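Local coordinates for extracellular solute-binding protein, family 7 (PDB 4PET), which binds pyruvate together with a calcium ion and probably delivers it to a TRAP-type membrane transporter, at residues I142-M154 / T262-S276. Residues are numbered along the deposited sequence; the frame is centred on the assembly and turned at random.
Sequences IMSFPGGNTGNQM and TVAMKAAAYDMYSQS. With CA (calcium ion), chain E; PYR (pyruvic acid), chain D.
The F145 ring carries the selenomethionine methyl CE of M265 on one face, 3.4 Å from the ring centroid and 8° off the ring normal, a CH-pi contact within a Met-aromatic pair whose selenium sits obliquely. A bend at chi3 (-70°) in M265 turns that methyl onto the ring, while T262 CG2 meets F145 CE2 obliquely at 3.9 Å. Replacing F145 with an alanine would probably leave the M265 methyl without its aromatic face and open a gap beside T262 CG2. The Y273 ring has N149 O at its edge, near the ring plane, and G151 CA lying obliquely by CE1.

Between the two rings the backbones close up. A269 CB touches P146 O, and the selenomethionine methyl CE of M272 presses on G148 C at 3.3 Å; the absence of a side chain on G148 leaves room for M272 SE. G148 CA points a C-H at A269 O (3.4 Å), and a water bridges N149 N to the same carbonyl, donating to A269 O at 2.6 Å. N149 O receives Y273 CA-H and lies 3.2 Å from S276 OG, whose proton may go instead to M272 O.

Strand 142-149, outermost in its sheet and paired with strand 240-246, runs at 13° to segment 262-276 of helix 255-290, whose other side meets the second subunit: K266 and D271 form reciprocal salt bridges with D271 and K266 of that subunit. N149 OD1 accepts G151 N-H on a lone pair in an Asx turn, and T150 OG1 donates to G151 O. The contact is mostly apolar round F145 and mixed round N149, and the turn, fixed by its own bonds and seated on Y273 and S276, leads through N152 to Q153, which with E211, W212 and E236 binds the pyruvate-bound calcium.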
# COMPACT_ATOMS: atom_id res chain seq x y z
N ILE A 142 16.70 18.88 -9.63
CA ILE A 142 15.85 17.71 -9.90
C ILE A 142 14.79 17.55 -8.78
O ILE A 142 15.08 17.70 -7.59
CB ILE A 142 16.69 16.45 -9.93
CG1 ILE A 142 17.57 16.40 -11.20
CG2 ILE A 142 15.79 15.19 -9.91
CD1 ILE A 142 18.62 15.32 -11.11
N MSE A 143 13.57 17.25 -9.19
CA MSE A 143 12.49 16.90 -8.28
C MSE A 143 12.34 15.40 -8.38
O MSE A 143 12.31 14.84 -9.50
CB MSE A 143 11.17 17.60 -8.65
CG MSE A 143 11.23 19.11 -8.84
SE MSE A 143 9.66 19.74 -9.83
CE MSE A 143 8.37 19.86 -8.40
N SER A 144 12.31 14.75 -7.24
CA SER A 144 12.16 13.30 -7.20
C SER A 144 10.90 12.94 -6.46
O SER A 144 10.58 13.58 -5.44
CB SER A 144 13.35 12.67 -6.51
OG SER A 144 13.31 11.27 -6.60
N PHE A 145 10.19 11.94 -7.00
CA PHE A 145 8.89 11.45 -6.51
C PHE A 145 8.89 9.93 -6.49
O PHE A 145 9.57 9.31 -7.35
CB PHE A 145 7.76 11.85 -7.46
CG PHE A 145 7.61 13.33 -7.64
CD1 PHE A 145 8.39 14.01 -8.54
CD2 PHE A 145 6.64 14.02 -6.93
CE1 PHE A 145 8.23 15.39 -8.72
CE2 PHE A 145 6.47 15.39 -7.09
CZ PHE A 145 7.27 16.08 -7.97
N PRO A 146 8.15 9.31 -5.55
CA PRO A 146 7.95 7.85 -5.55
C PRO A 146 7.54 7.38 -6.94
O PRO A 146 6.68 8.02 -7.52
CB PRO A 146 6.81 7.66 -4.53
CG PRO A 146 7.07 8.78 -3.49
CD PRO A 146 7.47 9.95 -4.39
N GLY A 147 8.15 6.31 -7.47
CA GLY A 147 7.86 5.86 -8.82
C GLY A 147 7.32 4.42 -8.92
O GLY A 147 7.22 3.90 -10.02
N GLY A 148 7.03 3.81 -7.77
CA GLY A 148 6.41 2.50 -7.68
C GLY A 148 7.17 1.54 -6.78
O GLY A 148 8.40 1.42 -6.89
N ASN A 149 6.44 0.82 -5.91
CA ASN A 149 7.07 -0.16 -5.05
C ASN A 149 6.91 -1.57 -5.58
O ASN A 149 5.85 -1.92 -6.10
CB ASN A 149 6.47 -0.12 -3.66
CG ASN A 149 7.47 -0.36 -2.58
OD1 ASN A 149 7.82 -1.49 -2.30
ND2 ASN A 149 7.96 0.71 -1.98
N THR A 150 7.96 -2.37 -5.42
CA THR A 150 7.94 -3.78 -5.76
C THR A 150 7.47 -4.63 -4.57
O THR A 150 7.17 -5.83 -4.70
CB THR A 150 9.35 -4.25 -6.18
OG1 THR A 150 10.28 -4.10 -5.10
CG2 THR A 150 9.85 -3.43 -7.39
N GLY A 151 7.40 -4.04 -3.40
CA GLY A 151 7.30 -4.85 -2.20
C GLY A 151 8.63 -5.57 -1.91
O GLY A 151 9.68 -5.19 -2.41
N ASN A 152 8.58 -6.57 -1.05
CA ASN A 152 9.79 -7.17 -0.49
C ASN A 152 10.46 -8.03 -1.57
O ASN A 152 9.79 -8.81 -2.27
CB ASN A 152 9.39 -8.06 0.70
CG ASN A 152 10.35 -7.96 1.85
OD1 ASN A 152 11.54 -8.20 1.69
ND2 ASN A 152 9.85 -7.56 3.02
N GLN A 153 11.76 -7.88 -1.76
CA GLN A 153 12.41 -8.56 -2.89
C GLN A 153 13.10 -9.84 -2.45
O GLN A 153 13.48 -9.98 -1.29
CB GLN A 153 13.41 -7.62 -3.58
CG GLN A 153 12.75 -6.38 -4.15
CD GLN A 153 13.63 -5.57 -5.03
OE1 GLN A 153 14.86 -5.81 -5.09
NE2 GLN A 153 13.03 -4.65 -5.78
N MSE A 154 13.26 -10.78 -3.39
CA MSE A 154 13.95 -12.03 -3.12
C MSE A 154 15.45 -11.77 -3.05
O MSE A 154 15.94 -10.76 -3.59
CB MSE A 154 13.59 -13.08 -4.20
CG MSE A 154 12.10 -13.45 -4.22
SE MSE A 154 11.66 -14.53 -2.69
CE MSE A 154 12.69 -16.09 -3.22
N THR A 262 1.81 15.81 -10.95
CA THR A 262 2.19 15.21 -9.66
C THR A 262 1.17 14.20 -9.15
O THR A 262 1.54 13.16 -8.58
CB THR A 262 2.50 16.29 -8.60
OG1 THR A 262 1.35 17.11 -8.42
CG2 THR A 262 3.60 17.16 -9.07
N VAL A 263 -0.12 14.45 -9.38
CA VAL A 263 -1.12 13.47 -8.98
C VAL A 263 -1.01 12.21 -9.87
O VAL A 263 -1.15 11.08 -9.38
CB VAL A 263 -2.56 14.04 -8.95
CG1 VAL A 263 -3.59 12.94 -8.65
CG2 VAL A 263 -2.72 15.16 -7.87
N ALA A 264 -0.76 12.38 -11.18
CA ALA A 264 -0.60 11.19 -12.07
C ALA A 264 0.56 10.32 -11.60
O ALA A 264 0.46 9.09 -11.63
CB ALA A 264 -0.40 11.59 -13.52
N MSE A 265 1.67 10.94 -11.17
CA MSE A 265 2.83 10.17 -10.75
C MSE A 265 2.51 9.43 -9.44
O MSE A 265 2.90 8.28 -9.27
CB MSE A 265 4.08 11.05 -10.56
CG MSE A 265 4.66 11.62 -11.83
SE MSE A 265 6.29 12.59 -11.48
CE MSE A 265 5.53 14.10 -10.55
N LYS A 266 1.80 10.10 -8.53
CA LYS A 266 1.40 9.43 -7.28
C LYS A 266 0.49 8.19 -7.54
O LYS A 266 0.71 7.10 -7.00
CB LYS A 266 0.69 10.42 -6.36
CG LYS A 266 -0.07 9.74 -5.22
CD LYS A 266 -0.63 10.78 -4.29
CE LYS A 266 0.45 11.51 -3.53
NZ LYS A 266 -0.14 12.50 -2.58
N ALA A 267 -0.54 8.39 -8.35
CA ALA A 267 -1.47 7.31 -8.69
C ALA A 267 -0.74 6.18 -9.39
O ALA A 267 -0.92 5.03 -9.03
CB ALA A 267 -2.58 7.85 -9.56
N ALA A 268 0.11 6.51 -10.38
CA ALA A 268 0.82 5.45 -11.12
C ALA A 268 1.73 4.68 -10.19
O ALA A 268 1.88 3.49 -10.32
CB ALA A 268 1.63 6.04 -12.33
N ALA A 269 2.38 5.39 -9.27
CA ALA A 269 3.31 4.76 -8.35
C ALA A 269 2.59 3.82 -7.36
O ALA A 269 3.05 2.71 -7.10
CB ALA A 269 4.08 5.82 -7.58
N TYR A 270 1.48 4.27 -6.77
CA TYR A 270 0.74 3.42 -5.89
C TYR A 270 0.23 2.18 -6.63
O TYR A 270 0.36 1.08 -6.13
CB TYR A 270 -0.45 4.18 -5.34
CG TYR A 270 -0.18 4.99 -4.09
CD1 TYR A 270 0.22 4.37 -2.91
CD2 TYR A 270 -0.40 6.36 -4.07
CE1 TYR A 270 0.39 5.09 -1.74
CE2 TYR A 270 -0.26 7.10 -2.89
CZ TYR A 270 0.14 6.46 -1.74
OH TYR A 270 0.26 7.18 -0.59
N ASP A 271 -0.37 2.37 -7.80
CA ASP A 271 -0.86 1.24 -8.58
C ASP A 271 0.25 0.26 -8.90
O ASP A 271 0.00 -0.93 -8.99
CB ASP A 271 -1.46 1.68 -9.90
CG ASP A 271 -2.92 2.10 -9.79
OD1 ASP A 271 -3.64 1.70 -8.84
OD2 ASP A 271 -3.35 2.84 -10.70
N MSE A 272 1.48 0.74 -9.12
CA MSE A 272 2.56 -0.21 -9.42
C MSE A 272 2.82 -1.23 -8.29
O MSE A 272 3.25 -2.35 -8.56
CB MSE A 272 3.87 0.47 -9.84
CG MSE A 272 4.73 -0.41 -10.75
SE MSE A 272 6.61 0.08 -10.74
CE MSE A 272 7.11 -0.75 -9.13
N TYR A 273 2.58 -0.83 -7.05
CA TYR A 273 2.74 -1.74 -5.93
C TYR A 273 1.63 -2.80 -5.96
O TYR A 273 1.87 -3.97 -5.69
CB TYR A 273 2.68 -0.97 -4.61
CG TYR A 273 2.74 -1.85 -3.39
CD1 TYR A 273 3.63 -2.90 -3.32
CD2 TYR A 273 1.92 -1.62 -2.30
CE1 TYR A 273 3.69 -3.72 -2.22
CE2 TYR A 273 1.98 -2.46 -1.15
CZ TYR A 273 2.88 -3.49 -1.12
OH TYR A 273 2.96 -4.31 -0.00
N SER A 274 0.40 -2.37 -6.25
CA SER A 274 -0.69 -3.32 -6.43
C SER A 274 -0.39 -4.26 -7.59
O SER A 274 -0.66 -5.44 -7.47
CB SER A 274 -1.99 -2.58 -6.68
OG SER A 274 -2.22 -1.72 -5.58
N GLN A 275 0.17 -3.76 -8.70
CA GLN A 275 0.53 -4.64 -9.82
C GLN A 275 1.67 -5.58 -9.44
O GLN A 275 1.64 -6.77 -9.82
CB GLN A 275 0.93 -3.86 -11.09
CG GLN A 275 0.96 -4.73 -12.37
CD GLN A 275 1.41 -3.99 -13.63
OE1 GLN A 275 1.83 -2.84 -13.57
NE2 GLN A 275 1.35 -4.67 -14.77
N SER A 276 2.69 -5.07 -8.74
CA SER A 276 3.78 -5.92 -8.29
C SER A 276 3.23 -7.03 -7.39
O SER A 276 3.68 -8.16 -7.47
CB SER A 276 4.87 -5.16 -7.52
OG SER A 276 5.50 -4.20 -8.33
CA CA E . 16.70 -5.42 -6.49
C PYR D . 16.98 -3.20 -8.88
O PYR D . 17.69 -4.13 -8.31
OXT PYR D . 17.59 -2.46 -9.76
CA PYR D . 15.60 -3.07 -8.61
O3 PYR D . 15.05 -3.68 -7.59
CB PYR D . 14.70 -2.29 -9.52
O HOH W 1 4.18 2.38 -4.74